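Local coordinates for protein NAD(P)H-FMN oxidoreductase (Bacillus subtilis, PDB 5LVA) that binds flavin mononucleotide and probably works as an NAD(P)H-dependent flavin or quinone reductase with a flavodoxin-like fold, at residues 64-69 and 112-117; 103-108 and 126-131. One frame throughout, in Å; residues are numbered along the deposited sequence.

In the fold
From the N terminus, the chain first builds the strands 3-7 and 31-35, then runs up strand 59-65 into residues 64-69. Interaction 1 closes the loop from there to 112-117, a span that takes in helix 73-82 and strand 100-106. Interaction 2 begins within that span, at 103-108, and ends beyond it, at 126-131, so the two cross along the chain. Strands 59-65 and 100-106 are parallel neighbours, joined by the probable hydrogen bonds Phe64 N to Ala104 O and Leu66 N to Ser106 O. Interaction 1 brings two loops together at the flavin ring; interaction 2 lays the junction of helices 124-127 and 129-138 on the sheet. Both include FMN-binding residues.

Interaction 1. Residues 64-69 and 112-117. With FMN (flavin mononucleotide), chain C.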
# COMPACT_ATOMS: atom_id res chain seq x y z
N PHE A 64 -3.85 -1.93 -0.31
CA PHE A 64 -5.17 -1.71 -0.85
C PHE A 64 -5.56 -2.81 -1.81
O PHE A 64 -4.71 -3.55 -2.27
CB PHE A 64 -5.26 -0.35 -1.55
CG PHE A 64 -4.21 -0.12 -2.62
CD1 PHE A 64 -2.99 0.45 -2.30
CD2 PHE A 64 -4.47 -0.43 -3.95
CE1 PHE A 64 -2.05 0.67 -3.26
CE2 PHE A 64 -3.53 -0.20 -4.91
CZ PHE A 64 -2.32 0.35 -4.58
N PRO A 65 -6.86 -2.96 -2.08
CA PRO A 65 -7.24 -3.85 -3.17
C PRO A 65 -7.10 -3.13 -4.50
O PRO A 65 -7.30 -1.92 -4.55
CB PRO A 65 -8.70 -4.18 -2.87
CG PRO A 65 -9.19 -2.98 -2.18
CD PRO A 65 -8.04 -2.52 -1.32
N LEU A 66 -6.77 -3.86 -5.55
CA LEU A 66 -6.74 -3.31 -6.89
C LEU A 66 -8.15 -3.06 -7.38
O LEU A 66 -8.90 -4.00 -7.63
CB LEU A 66 -6.02 -4.25 -7.85
CG LEU A 66 -5.54 -3.66 -9.17
CD1 LEU A 66 -4.42 -2.68 -8.88
CD2 LEU A 66 -5.08 -4.75 -10.09
N TYR A 67 -8.48 -1.78 -7.52
CA TYR A 67 -9.75 -1.35 -8.05
C TYR A 67 -9.51 -0.63 -9.36
O TYR A 67 -8.83 0.38 -9.37
CB TYR A 67 -10.46 -0.40 -7.09
CG TYR A 67 -11.08 -1.02 -5.87
CD1 TYR A 67 -11.15 -2.40 -5.71
CD2 TYR A 67 -11.62 -0.22 -4.89
CE1 TYR A 67 -11.73 -2.95 -4.59
CE2 TYR A 67 -12.20 -0.76 -3.78
CZ TYR A 67 -12.26 -2.12 -3.62
OH TYR A 67 -12.86 -2.62 -2.47
N TRP A 68 -10.09 -1.14 -10.44
CA TRP A 68 -9.86 -0.63 -11.80
C TRP A 68 -8.39 -0.27 -12.04
O TRP A 68 -8.05 0.82 -12.50
CB TRP A 68 -10.80 0.55 -12.10
CG TRP A 68 -12.21 0.07 -12.17
CD1 TRP A 68 -13.20 0.27 -11.26
CD2 TRP A 68 -12.77 -0.77 -13.19
NE1 TRP A 68 -14.35 -0.37 -11.65
CE2 TRP A 68 -14.12 -1.02 -12.83
CE3 TRP A 68 -12.28 -1.32 -14.38
CZ2 TRP A 68 -14.97 -1.79 -13.62
CZ3 TRP A 68 -13.12 -2.09 -15.15
CH2 TRP A 68 -14.45 -2.31 -14.78
N TYR A 69 -7.54 -1.23 -11.69
CA TYR A 69 -6.11 -1.20 -11.93
C TYR A 69 -5.45 -0.05 -11.18
O TYR A 69 -4.30 0.29 -11.42
CB TYR A 69 -5.84 -1.15 -13.43
CG TYR A 69 -6.63 -2.20 -14.16
CD1 TYR A 69 -6.22 -3.53 -14.17
CD2 TYR A 69 -7.84 -1.89 -14.78
CE1 TYR A 69 -6.98 -4.50 -14.79
CE2 TYR A 69 -8.59 -2.85 -15.41
CZ TYR A 69 -8.16 -4.15 -15.42
OH TYR A 69 -8.91 -5.10 -16.05
N GLU A 112 -1.61 -14.88 -14.55
CA GLU A 112 -1.58 -15.07 -15.99
C GLU A 112 -2.19 -13.91 -16.77
O GLU A 112 -1.82 -13.67 -17.91
CB GLU A 112 -2.34 -16.37 -16.36
CG GLU A 112 -1.53 -17.51 -17.01
CD GLU A 112 -0.98 -17.21 -18.43
OE1 GLU A 112 -1.78 -17.11 -19.39
OE2 GLU A 112 0.26 -17.13 -18.59
N ALA A 113 -3.14 -13.21 -16.17
CA ALA A 113 -3.80 -12.11 -16.88
C ALA A 113 -2.92 -10.86 -16.99
O ALA A 113 -3.07 -10.07 -17.92
CB ALA A 113 -5.10 -11.76 -16.20
N TYR A 114 -1.99 -10.69 -16.06
CA TYR A 114 -1.18 -9.48 -16.02
C TYR A 114 0.16 -9.63 -16.72
O TYR A 114 1.21 -9.70 -16.10
CB TYR A 114 -1.00 -9.03 -14.57
CG TYR A 114 -2.31 -8.57 -13.98
CD1 TYR A 114 -2.84 -7.34 -14.32
CD2 TYR A 114 -3.04 -9.37 -13.12
CE1 TYR A 114 -4.03 -6.92 -13.82
CE2 TYR A 114 -4.26 -8.95 -12.61
CZ TYR A 114 -4.75 -7.72 -12.97
OH TYR A 114 -5.95 -7.28 -12.48
N GLN A 115 0.10 -9.68 -18.04
CA GLN A 115 1.28 -9.79 -18.90
C GLN A 115 0.88 -9.57 -20.34
O GLN A 115 -0.30 -9.68 -20.68
CB GLN A 115 1.95 -11.15 -18.76
CG GLN A 115 1.14 -12.25 -19.37
CD GLN A 115 1.81 -13.58 -19.25
OE1 GLN A 115 1.17 -14.60 -18.98
NE2 GLN A 115 3.12 -13.59 -19.44
N ALA A 116 1.85 -9.26 -21.18
CA ALA A 116 1.58 -9.17 -22.61
C ALA A 116 1.20 -10.55 -23.11
O ALA A 116 1.89 -11.52 -22.85
CB ALA A 116 2.78 -8.63 -23.34
N GLY A 117 0.07 -10.63 -23.80
CA GLY A 117 -0.46 -11.92 -24.21
C GLY A 117 -1.51 -12.47 -23.25
O GLY A 117 -2.23 -13.40 -23.59
N1 FMN C . -9.36 -7.12 -9.62
C2 FMN C . -8.39 -7.06 -10.61
O2 FMN C . -7.63 -8.00 -10.79
N3 FMN C . -8.27 -5.95 -11.40
C4 FMN C . -9.10 -4.88 -11.23
O4 FMN C . -8.95 -3.90 -11.95
C4A FMN C . -10.09 -4.93 -10.24
N5 FMN C . -10.94 -3.87 -10.04
C5A FMN C . -11.91 -3.91 -9.07
C6 FMN C . -12.75 -2.82 -8.90
C7 FMN C . -13.72 -2.82 -7.92
C7M FMN C . -14.61 -1.62 -7.77
C8 FMN C . -13.86 -3.95 -7.11
C8M FMN C . -14.90 -3.99 -6.03
C9 FMN C . -13.02 -5.04 -7.28
C9A FMN C . -12.03 -5.03 -8.26
N10 FMN C . -11.18 -6.11 -8.45
C10 FMN C . -10.21 -6.06 -9.43
C1' FMN C . -11.27 -7.32 -7.55
C2' FMN C . -10.44 -6.91 -6.31
O2' FMN C . -9.09 -6.61 -6.67
C3' FMN C . -10.51 -7.85 -5.10
O3' FMN C . -11.84 -7.80 -4.67
C4' FMN C . -9.55 -7.39 -3.98
O4' FMN C . -8.26 -7.31 -4.51
C5' FMN C . -9.38 -8.23 -2.72
O5' FMN C . -10.49 -8.07 -1.88
P FMN C . -10.52 -7.88 -0.28
O1P FMN C . -11.53 -6.80 -0.12
O2P FMN C . -10.93 -9.17 0.33
O3P FMN C . -9.27 -7.41 0.38
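Leu66 meets Tyr114 from the opposite direction, its CD2 methyl 3.6 Å from Tyr114 OH and 3.7 Å from FMN N3. With CG anti to the backbone N (chi1 -162°), this branch rests against both the phenol oxygen and the pyrimidine end of the flavin, while Leu66 O accepts a hydrogen bond from the ribityl O2'. Next, Tyr67 turns a ring face to the dimethylbenzene end, CD1 3.4 Å from FMN C8. Trp68 N donates to FMN N5 at 2.9 Å, and FMN C6 lies over a face of its indole. This is part of the flavin-binding site of a flavodoxin-like fold, to which the loops after strands 59-65 and 100-106 contribute. Tyr69 N makes a weak hydrogen bond to FMN O4, and the same oxygen sits 3.3 Å above the centre of the Tyr69 ring. Tyr114 CE1 lies at that ring's edge, in its plane, 3.9 Å from Tyr69 CE1, and Tyr69 OH is hydrogen-bonded to Asn120 OD1. With an alanine here the backbone donor would remain, but O4 would probably lose the ring beneath it, Tyr114 its neighbouring edge and Asn120 its hydroxyl partner. Tyr114 OH itself donates to FMN O2, which lies in the phenol plane.

Interaction 2. Residues 103-108 and 126-131; sequences VAVSAG and ELLRPF. With FMN (flavin mononucleotide), chain C.
In this flavodoxin-like fold, helices cover both faces of the parallel sheet, and on one of them Val103 and Val105 of strand 100-106 receive Leu128 from the break between helices 124-127 and 129-138, while Val103 also meets Phe131 in the first turn of the second. Leu128 is where the first helix gives up its helical angles and also the N-cap position of the second. Its CG stands anti to the carbonyl carbon (chi1 -67°) and the chain is extended beyond, which carries CD1 to the sheet. There it meets Val103 CG1 tip to tip at 4.0 Å and Val105 CG1 at 4.2 Å, one methyl thus serving both valines. The other methyl of Val103, CG2, reaches the Phe131 CB at 4.2 Å. The contact across the two segments is wholly apolar and buried. Beyond Val105 the strand runs into the FMN site. Ser106 OG shares a hydrogen bond of 2.8 Å with the ribityl O4', in which either may donate. Ala107 CB approaches FMN O2, and Gly108 N donates to FMN N1 at 3.0 Å, with an N-H...N angle of 149°; a CB at Gly108 would probably clash with FMN C1'. Around this core, Phe131 meets the ring of Phe64 on the adjacent strand 59-65, while Leu128 touches Pro145 and Val103 touches Tyr142, both on strand 141-148 at the other flank of strand 100-106.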
# COMPACT_ATOMS: atom_id res chain seq x y z
N VAL A 103 4.23 -0.99 -2.13
CA VAL A 103 2.82 -1.21 -2.36
C VAL A 103 2.48 -2.65 -2.06
O VAL A 103 3.21 -3.53 -2.45
CB VAL A 103 2.42 -0.86 -3.83
CG1 VAL A 103 1.00 -1.33 -4.15
CG2 VAL A 103 2.57 0.61 -4.08
N ALA A 104 1.39 -2.88 -1.35
CA ALA A 104 0.88 -4.24 -1.15
C ALA A 104 -0.53 -4.29 -1.70
O ALA A 104 -1.42 -3.67 -1.16
CB ALA A 104 0.92 -4.64 0.31
N VAL A 105 -0.73 -5.02 -2.78
CA VAL A 105 -1.98 -4.92 -3.50
C VAL A 105 -2.53 -6.30 -3.80
O VAL A 105 -1.79 -7.23 -4.10
CB VAL A 105 -1.80 -4.09 -4.80
CG1 VAL A 105 -0.76 -4.72 -5.72
CG2 VAL A 105 -3.11 -3.91 -5.53
N SER A 106 -3.83 -6.44 -3.67
CA SER A 106 -4.48 -7.69 -3.98
C SER A 106 -5.31 -7.52 -5.25
O SER A 106 -5.91 -6.48 -5.47
CB SER A 106 -5.35 -8.13 -2.80
OG SER A 106 -6.32 -7.15 -2.52
N ALA A 107 -5.34 -8.55 -6.09
CA ALA A 107 -6.08 -8.43 -7.33
C ALA A 107 -6.96 -9.64 -7.56
O ALA A 107 -6.56 -10.76 -7.26
CB ALA A 107 -5.13 -8.24 -8.50
N GLY A 108 -8.15 -9.42 -8.08
CA GLY A 108 -9.09 -10.49 -8.34
C GLY A 108 -8.65 -11.46 -9.43
O GLY A 108 -8.83 -12.66 -9.30
N GLU A 126 3.65 -2.34 -14.64
CA GLU A 126 3.18 -1.31 -15.54
C GLU A 126 1.99 -0.56 -14.96
O GLU A 126 1.91 0.66 -15.04
CB GLU A 126 2.79 -1.90 -16.90
CG GLU A 126 3.93 -2.56 -17.67
CD GLU A 126 3.43 -3.28 -18.90
OE1 GLU A 126 2.95 -2.60 -19.83
OE2 GLU A 126 3.50 -4.53 -18.94
N LEU A 127 1.06 -1.29 -14.38
CA LEU A 127 -0.17 -0.70 -13.87
C LEU A 127 0.10 0.16 -12.63
O LEU A 127 -0.55 1.18 -12.43
CB LEU A 127 -1.17 -1.80 -13.57
CG LEU A 127 -1.68 -2.50 -14.84
CD1 LEU A 127 -2.62 -3.64 -14.52
CD2 LEU A 127 -2.37 -1.50 -15.76
N LEU A 128 1.07 -0.22 -11.83
CA LEU A 128 1.37 0.54 -10.63
C LEU A 128 2.28 1.72 -10.86
O LEU A 128 2.78 2.32 -9.91
CB LEU A 128 1.99 -0.37 -9.57
CG LEU A 128 1.11 -1.46 -8.96
CD1 LEU A 128 1.87 -2.24 -7.90
CD2 LEU A 128 -0.15 -0.86 -8.38
N ARG A 129 2.52 2.08 -12.12
CA ARG A 129 3.50 3.12 -12.39
C ARG A 129 3.19 4.49 -11.80
O ARG A 129 4.12 5.20 -11.43
CB ARG A 129 3.74 3.28 -13.89
CG ARG A 129 5.18 3.66 -14.17
CD ARG A 129 5.62 3.30 -15.52
NE ARG A 129 5.89 1.90 -15.80
CZ ARG A 129 6.85 1.17 -15.26
NH1 ARG A 129 7.59 1.66 -14.29
NH2 ARG A 129 7.03 -0.08 -15.65
N PRO A 130 1.90 4.88 -11.72
CA PRO A 130 1.67 6.15 -11.02
C PRO A 130 2.26 6.18 -9.61
O PRO A 130 2.75 7.22 -9.18
CB PRO A 130 0.15 6.23 -10.97
CG PRO A 130 -0.28 5.54 -12.18
CD PRO A 130 0.67 4.41 -12.38
N PHE A 131 2.23 5.06 -8.90
CA PHE A 131 2.70 5.05 -7.53
C PHE A 131 4.21 5.09 -7.47
O PHE A 131 4.77 5.72 -6.58
CB PHE A 131 2.15 3.83 -6.78
CG PHE A 131 0.66 3.79 -6.71
CD1 PHE A 131 -0.02 4.61 -5.83
CD2 PHE A 131 -0.06 2.97 -7.54
CE1 PHE A 131 -1.38 4.60 -5.77
CE2 PHE A 131 -1.44 2.96 -7.48
CZ PHE A 131 -2.09 3.78 -6.59
N1 FMN C . -9.36 -7.12 -9.62
C2 FMN C . -8.39 -7.06 -10.61
O2 FMN C . -7.63 -8.00 -10.79
N3 FMN C . -8.27 -5.95 -11.40
C4 FMN C . -9.10 -4.88 -11.23
O4 FMN C . -8.95 -3.90 -11.95
C4A FMN C . -10.09 -4.93 -10.24
N5 FMN C . -10.94 -3.87 -10.04
C5A FMN C . -11.91 -3.91 -9.07
C6 FMN C . -12.75 -2.82 -8.90
C7 FMN C . -13.72 -2.82 -7.92
C7M FMN C . -14.61 -1.62 -7.77
C8 FMN C . -13.86 -3.95 -7.11
C8M FMN C . -14.90 -3.99 -6.03
C9 FMN C . -13.02 -5.04 -7.28
C9A FMN C . -12.03 -5.03 -8.26
N10 FMN C . -11.18 -6.11 -8.45
C10 FMN C . -10.21 -6.06 -9.43
C1' FMN C . -11.27 -7.32 -7.55
C2' FMN C . -10.44 -6.91 -6.31
O2' FMN C . -9.09 -6.61 -6.67
C3' FMN C . -10.51 -7.85 -5.10
O3' FMN C . -11.84 -7.80 -4.67
C4' FMN C . -9.55 -7.39 -3.98
O4' FMN C . -8.26 -7.31 -4.51
C5' FMN C . -9.38 -8.23 -2.72
O5' FMN C . -10.49 -8.07 -1.88
P FMN C . -10.52 -7.88 -0.28
O1P FMN C . -11.53 -6.80 -0.12
O2P FMN C . -10.93 -9.17 0.33
O3P FMN C . -9.27 -7.41 0.38